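PDB 5LHA: omega transaminase from Pseudomonas sp., which catalyses amino-group transfer between substrates with a pyridoxal phosphate cofactor, captured here in its pyridoxamine phosphate form, as a fold type I omega-transaminase. Local coordinates for residues A[197-202]-A[206-211]; A[215-220]-A[257-262]. All coordinates share one frame; numbering follows the deposited sequence.

Contact 1: A[197-202]-A[206-211]; sequences WDCRDP and TAHCIR
His208, on the first turns of helix 202-220, lies flat against the indole of Trp197 in the loop that leads into the same helix. Its CB sits over the six-membered ring, 3.7 Å from that centroid, in a CH-pi contact almost on the ring normal. His208 CG follows above the bond where the two indole rings join, 3.9 Å from Trp197 CD2. Further out the imidazole covers the five-membered ring in a face-to-face stack, with centroids 4.0 Å apart and planes at 7°. Here His208 ND1 lies 3.8 Å from Trp197 NE1, and CE1 reaches Trp197 CD1. His208 CD2 serves a second partner, since Cys199 SG meets the imidazole at its edge, 4.2 Å from CD2. With CG beside the backbone N (chi1 -75°), the ring leans out from the helix over the indole. Cys209 SG adds an oblique sulfur-aromatic contact with the six-membered ring, 4.3 Å from Trp197 CZ3. At the start of the helix, Asp201 is the N-cap, OD1 bonding to Ala204 N, and Thr206 N donates a nearly straight 2.9 Å bond to Pro202 O. Thr206 OG1 has its own hydrogen bond with Asp245. The indole is not left to the stack alone, because NE1 donates to Pro196 O of the second subunit, whose own Trp197 meets this ring, while Asp198 and Arg211 form salt bridges across the same interface. The stack and the bond at NE1 together probably hold the indole's orientation, making the Trp197-His208 stack part of the subunit interface.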
loop_
_atom_site.group_PDB
_atom_site.type_symbol
_atom_site.label_atom_id
_atom_site.label_comp_id
_atom_site.label_asym_id
_atom_site.label_seq_id
_atom_site.Cartn_x
_atom_site.Cartn_y
_atom_site.Cartn_z
ATOM N N TRP A 197 22.639 -6.484 20.270
ATOM C CA TRP A 197 23.212 -7.476 21.169
ATOM C C TRP A 197 24.376 -6.938 21.983
ATOM O O TRP A 197 24.977 -7.699 22.747
ATOM C CB TRP A 197 23.657 -8.706 20.373
ATOM C CG TRP A 197 22.534 -9.255 19.555
ATOM C CD1 TRP A 197 21.610 -10.182 19.942
ATOM C CD2 TRP A 197 22.173 -8.860 18.226
ATOM N NE1 TRP A 197 20.712 -10.407 18.927
ATOM C CE2 TRP A 197 21.038 -9.611 17.861
ATOM C CE3 TRP A 197 22.710 -7.955 17.304
ATOM C CZ2 TRP A 197 20.429 -9.485 16.612
ATOM C CZ3 TRP A 197 22.104 -7.832 16.065
ATOM C CH2 TRP A 197 20.976 -8.591 15.732
ATOM N N ASP A 198 24.697 -5.651 21.841
ATOM C CA ASP A 198 25.927 -5.055 22.361
ATOM C C ASP A 198 27.129 -5.958 22.102
ATOM O O ASP A 198 28.020 -6.083 22.950
ATOM C CB ASP A 198 25.776 -4.780 23.858
ATOM C CG ASP A 198 24.578 -3.912 24.161
ATOM O OD1 ASP A 198 24.124 -3.195 23.242
ATOM O OD2 ASP A 198 24.075 -3.959 25.305
ATOM N N CYS A 199 27.162 -6.564 20.915
ATOM C CA CYS A 199 28.155 -7.568 20.555
ATOM C C CYS A 199 29.330 -6.899 19.844
ATOM O O CYS A 199 29.160 -6.302 18.774
ATOM C CB CYS A 199 27.500 -8.635 19.680
ATOM S SG CYS A 199 28.533 -10.024 19.233
ATOM N N ARG A 200 30.524 -7.011 20.426
ATOM C CA ARG A 200 31.712 -6.394 19.852
ATOM C C ARG A 200 32.634 -7.416 19.193
ATOM O O ARG A 200 33.802 -7.107 18.923
ATOM C CB ARG A 200 32.479 -5.614 20.921
ATOM C CG ARG A 200 31.610 -4.811 21.885
ATOM C CD ARG A 200 30.658 -3.878 21.174
ATOM N NE ARG A 200 29.846 -3.131 22.125
ATOM C CZ ARG A 200 28.665 -2.594 21.844
ATOM N NH1 ARG A 200 28.143 -2.718 20.629
ATOM N NH2 ARG A 200 28.003 -1.933 22.786
ATOM N N ASP A 201 32.122 -8.607 18.883
ATOM C CA ASP A 201 32.904 -9.661 18.243
ATOM C C ASP A 201 32.358 -9.901 16.845
ATOM O O ASP A 201 31.166 -10.215 16.695
ATOM C CB ASP A 201 32.867 -10.950 19.070
ATOM C CG ASP A 201 33.593 -12.114 18.398
ATOM O OD1 ASP A 201 33.080 -12.649 17.389
ATOM O OD2 ASP A 201 34.672 -12.511 18.895
ATOM N N PRO A 202 33.189 -9.762 15.808
ATOM C CA PRO A 202 32.662 -9.786 14.429
ATOM C C PRO A 202 31.971 -11.082 14.029
ATOM O O PRO A 202 30.893 -11.033 13.426
ATOM C CB PRO A 202 33.916 -9.528 13.583
ATOM C CG PRO A 202 34.894 -8.880 14.510
ATOM C CD PRO A 202 34.637 -9.502 15.849
ATOM N N THR A 206 28.054 -11.180 12.974
ATOM C CA THR A 206 27.562 -11.690 11.700
ATOM C C THR A 206 26.523 -12.781 11.906
ATOM O O THR A 206 25.481 -12.789 11.238
ATOM C CB THR A 206 28.725 -12.222 10.866
ATOM O OG1 THR A 206 29.586 -11.138 10.505
ATOM C CG2 THR A 206 28.221 -12.922 9.604
ATOM N N ALA A 207 26.791 -13.703 12.839
ATOM C CA ALA A 207 25.892 -14.831 13.075
ATOM C C ALA A 207 24.529 -14.374 13.589
ATOM O O ALA A 207 23.491 -14.902 13.170
ATOM C CB ALA A 207 26.540 -15.811 14.053
ATOM N N HIS A 208 24.516 -13.409 14.513
ATOM C CA HIS A 208 23.260 -12.828 14.980
ATOM C C HIS A 208 22.466 -12.252 13.810
ATOM O O HIS A 208 21.250 -12.456 13.702
ATOM C CB HIS A 208 23.538 -11.745 16.026
ATOM C CG HIS A 208 23.927 -12.279 17.369
ATOM N ND1 HIS A 208 23.164 -13.190 18.065
ATOM C CD2 HIS A 208 25.008 -12.022 18.144
ATOM C CE1 HIS A 208 23.759 -13.472 19.212
ATOM N NE2 HIS A 208 24.882 -12.779 19.282
ATOM N N CYS A 209 23.148 -11.520 12.921
ATOM C CA CYS A 209 22.450 -10.825 11.847
ATOM C C CYS A 209 21.886 -11.817 10.834
ATOM O O CYS A 209 20.725 -11.699 10.420
ATOM C CB CYS A 209 23.407 -9.844 11.164
ATOM S SG CYS A 209 23.907 -8.440 12.195
ATOM N N ILE A 210 22.681 -12.825 10.460
ATOM C CA ILE A 210 22.234 -13.836 9.501
ATOM C C ILE A 210 21.060 -14.635 10.054
ATOM O O ILE A 210 20.087 -14.910 9.339
ATOM C CB ILE A 210 23.413 -14.745 9.122
ATOM C CG1 ILE A 210 24.430 -13.934 8.335
ATOM C CG2 ILE A 210 22.948 -15.922 8.296
ATOM C CD1 ILE A 210 23.851 -13.392 7.059
ATOM N N ARG A 211 21.130 -15.025 11.328
ATOM C CA ARG A 211 20.005 -15.727 11.936
ATOM C C ARG A 211 18.739 -14.875 11.897
ATOM O O ARG A 211 17.650 -15.383 11.598
ATOM C CB ARG A 211 20.351 -16.134 13.367
ATOM C CG ARG A 211 19.158 -16.583 14.171
ATOM C CD ARG A 211 19.568 -17.022 15.564
ATOM N NE ARG A 211 18.471 -16.884 16.518
ATOM C CZ ARG A 211 18.560 -17.193 17.805
ATOM N NH1 ARG A 211 19.699 -17.665 18.298
ATOM N NH2 ARG A 211 17.509 -17.030 18.601
#

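Contact 2: A[215-220]-A[257-262]; sequences EQIALL and HGILLI
The imidazole of His257 receives Ile217 CG2 over one face, the methyl standing 3.7 Å from the ring centroid and only 4° off the normal, a well-centred CH-pi contact. Ile217 CG2 is nearly equidistant from the five ring atoms, 3.8 Å from His257 CD2 and 4.0 Å from His257 ND1. The other arm of the isoleucine also approaches this nitrogen, with Ile217 CD1 4.0 Å from His257 ND1. His257 ND1 also hydrogen-bonds to Val253 O, one turn back in helix 246-256, which probably limits the rotation of the ring and keeps its face toward Ile217 CG2. The isoleucine spreads its two branches over two partners. Its CG1 lies beside the backbone N (chi1 -66°), which leaves CG2 on the far side from that nitrogen to press on the ring, while Ile217 CD1 extends to meet Ile259 CD1 tip to tip at 4.0 Å. With an alanine in place of His257, Val253 O would probably lose its side-chain donor and a gap would open beside Ile217 CG2. Between the two partners of Ile217 the chain turns sharply: Gly258, with positive phi, is the C-prime residue of a Schellman motif that ends helix 246-256, Ile259 N bonding to Cys254 O and Gly258 N to Asp255 O. Ile217 also packs on Val253 and Ala222, so the end of helix 202-220 is set against helix 246-256 and the turn after it. From Ile259 the chain enters strand 260-264, bonded to strand 225-230 through Leu260 and Ile262 and to Ile288 through Leu261; Leu261 packs on helix 246-256, whereas Leu260 and Ile262 pack on helix 124-141.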
loop_
_atom_site.group_PDB
_atom_site.type_symbol
_atom_site.label_atom_id
_atom_site.label_comp_id
_atom_site.label_asym_id
_atom_site.label_seq_id
_atom_site.Cartn_x
_atom_site.Cartn_y
_atom_site.Cartn_z
ATOM N N GLU A 215 15.177 -15.804 9.842
ATOM C CA GLU A 215 13.890 -15.766 10.518
ATOM C C GLU A 215 12.919 -14.853 9.784
ATOM O O GLU A 215 11.747 -15.203 9.596
ATOM C CB GLU A 215 14.084 -15.318 11.966
ATOM C CG GLU A 215 14.746 -16.386 12.833
ATOM C CD GLU A 215 15.315 -15.837 14.124
ATOM O OE1 GLU A 215 15.283 -14.601 14.306
ATOM O OE2 GLU A 215 15.797 -16.638 14.956
ATOM N N GLN A 216 13.401 -13.698 9.320
ATOM C CA GLN A 216 12.547 -12.778 8.575
ATOM C C GLN A 216 12.090 -13.389 7.259
ATOM O O GLN A 216 10.946 -13.187 6.837
ATOM C CB GLN A 216 13.284 -11.461 8.327
ATOM C CG GLN A 216 13.483 -10.618 9.574
ATOM C CD GLN A 216 12.271 -10.628 10.488
ATOM O OE1 GLN A 216 12.328 -11.142 11.605
ATOM N NE2 GLN A 216 11.166 -10.068 10.016
ATOM N N ILE A 217 12.989 -14.103 6.576
ATOM C CA ILE A 217 12.647 -14.748 5.308
ATOM C C ILE A 217 11.560 -15.792 5.518
ATOM O O ILE A 217 10.609 -15.892 4.732
ATOM C CB ILE A 217 13.900 -15.369 4.661
ATOM C CG1 ILE A 217 14.888 -14.278 4.243
ATOM C CG2 ILE A 217 13.521 -16.262 3.475
ATOM C CD1 ILE A 217 16.198 -14.815 3.707
ATOM N N ALA A 218 11.716 -16.616 6.560
ATOM C CA ALA A 218 10.708 -17.622 6.888
ATOM C C ALA A 218 9.362 -16.988 7.207
ATOM O O ALA A 218 8.318 -17.449 6.733
ATOM C CB ALA A 218 11.189 -18.463 8.070
ATOM N N LEU A 219 9.370 -15.915 7.991
ATOM C CA LEU A 219 8.125 -15.279 8.404
ATOM C C LEU A 219 7.330 -14.775 7.208
ATOM O O LEU A 219 6.105 -14.931 7.155
ATOM C CB LEU A 219 8.442 -14.129 9.364
ATOM C CG LEU A 219 7.345 -13.116 9.667
ATOM C CD1 LEU A 219 6.218 -13.762 10.428
ATOM C CD2 LEU A 219 7.924 -11.930 10.437
ATOM N N LEU A 220 8.012 -14.142 6.251
ATOM C CA LEU A 220 7.351 -13.558 5.093
ATOM C C LEU A 220 7.040 -14.599 4.027
ATOM O O LEU A 220 6.111 -14.416 3.232
ATOM C CB LEU A 220 8.227 -12.453 4.499
ATOM C CG LEU A 220 8.556 -11.244 5.390
ATOM C CD1 LEU A 220 9.632 -10.373 4.725
ATOM C CD2 LEU A 220 7.316 -10.413 5.726
ATOM N N HIS A 257 17.158 -19.207 -1.187
ATOM C CA HIS A 257 15.786 -18.825 -1.498
ATOM C C HIS A 257 15.649 -18.170 -2.867
ATOM O O HIS A 257 14.580 -17.633 -3.181
ATOM C CB HIS A 257 15.260 -17.914 -0.389
ATOM C CG HIS A 257 15.400 -18.519 0.971
ATOM N ND1 HIS A 257 16.484 -18.268 1.785
ATOM C CD2 HIS A 257 14.627 -19.410 1.638
ATOM C CE1 HIS A 257 16.357 -18.953 2.907
ATOM N NE2 HIS A 257 15.240 -19.655 2.843
ATOM N N GLY A 258 16.709 -18.173 -3.670
ATOM C CA GLY A 258 16.699 -17.551 -4.978
ATOM C C GLY A 258 16.551 -16.050 -4.975
ATOM O O GLY A 258 16.337 -15.464 -6.041
ATOM N N ILE A 259 16.689 -15.410 -3.811
ATOM C CA ILE A 259 16.489 -13.971 -3.696
ATOM C C ILE A 259 17.635 -13.244 -4.376
ATOM O O ILE A 259 18.805 -13.623 -4.234
ATOM C CB ILE A 259 16.380 -13.585 -2.213
ATOM C CG1 ILE A 259 15.113 -14.208 -1.615
ATOM C CG2 ILE A 259 16.455 -12.057 -2.022
ATOM C CD1 ILE A 259 15.081 -14.218 -0.109
ATOM N N LEU A 260 17.306 -12.207 -5.140
ATOM C CA LEU A 260 18.326 -11.437 -5.833
ATOM C C LEU A 260 19.074 -10.553 -4.848
ATOM O O LEU A 260 18.466 -9.879 -4.007
ATOM C CB LEU A 260 17.699 -10.570 -6.922
ATOM C CG LEU A 260 16.865 -11.268 -7.990
ATOM C CD1 LEU A 260 16.186 -10.215 -8.848
ATOM C CD2 LEU A 260 17.734 -12.183 -8.841
ATOM N N LEU A 261 20.398 -10.522 -4.980
ATOM C CA LEU A 261 21.244 -9.707 -4.116
ATOM C C LEU A 261 21.707 -8.498 -4.915
ATOM O O LEU A 261 22.440 -8.640 -5.900
ATOM C CB LEU A 261 22.416 -10.522 -3.573
ATOM C CG LEU A 261 23.383 -9.758 -2.669
ATOM C CD1 LEU A 261 22.657 -9.126 -1.487
ATOM C CD2 LEU A 261 24.480 -10.691 -2.182
ATOM N N ILE A 262 21.255 -7.318 -4.496
ATOM C CA ILE A 262 21.615 -6.047 -5.113
ATOM C C ILE A 262 22.707 -5.394 -4.289
ATOM O O ILE A 262 22.494 -5.056 -3.121
ATOM C CB ILE A 262 20.407 -5.105 -5.231
ATOM C CG1 ILE A 262 19.284 -5.751 -6.041
ATOM C CG2 ILE A 262 20.830 -3.789 -5.838
ATOM C CD1 ILE A 262 17.989 -5.019 -5.925
#

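In the fold
Both contacts use helix 202-220: contact 1 joins its start to the preceding loop, and contact 2, which follows in the chain, joins its end to the turn before strand 260-264. Their centres are about 19 Å apart, and both lie more than 20 Å from the centre of the chain. Helix 246-256 packs on helix 202-220 near both contacts. Strand 225-230, helix 246-256 and strand 260-264 form a beta-alpha-beta crossover in the seven-stranded mixed sheet that contains strands 225-230 and 260-264; the last strand carries Asp264 of the cofactor pocket. Each contact also touches the second subunit, so helix 202-220 lies at the interface with that subunit near both contacts.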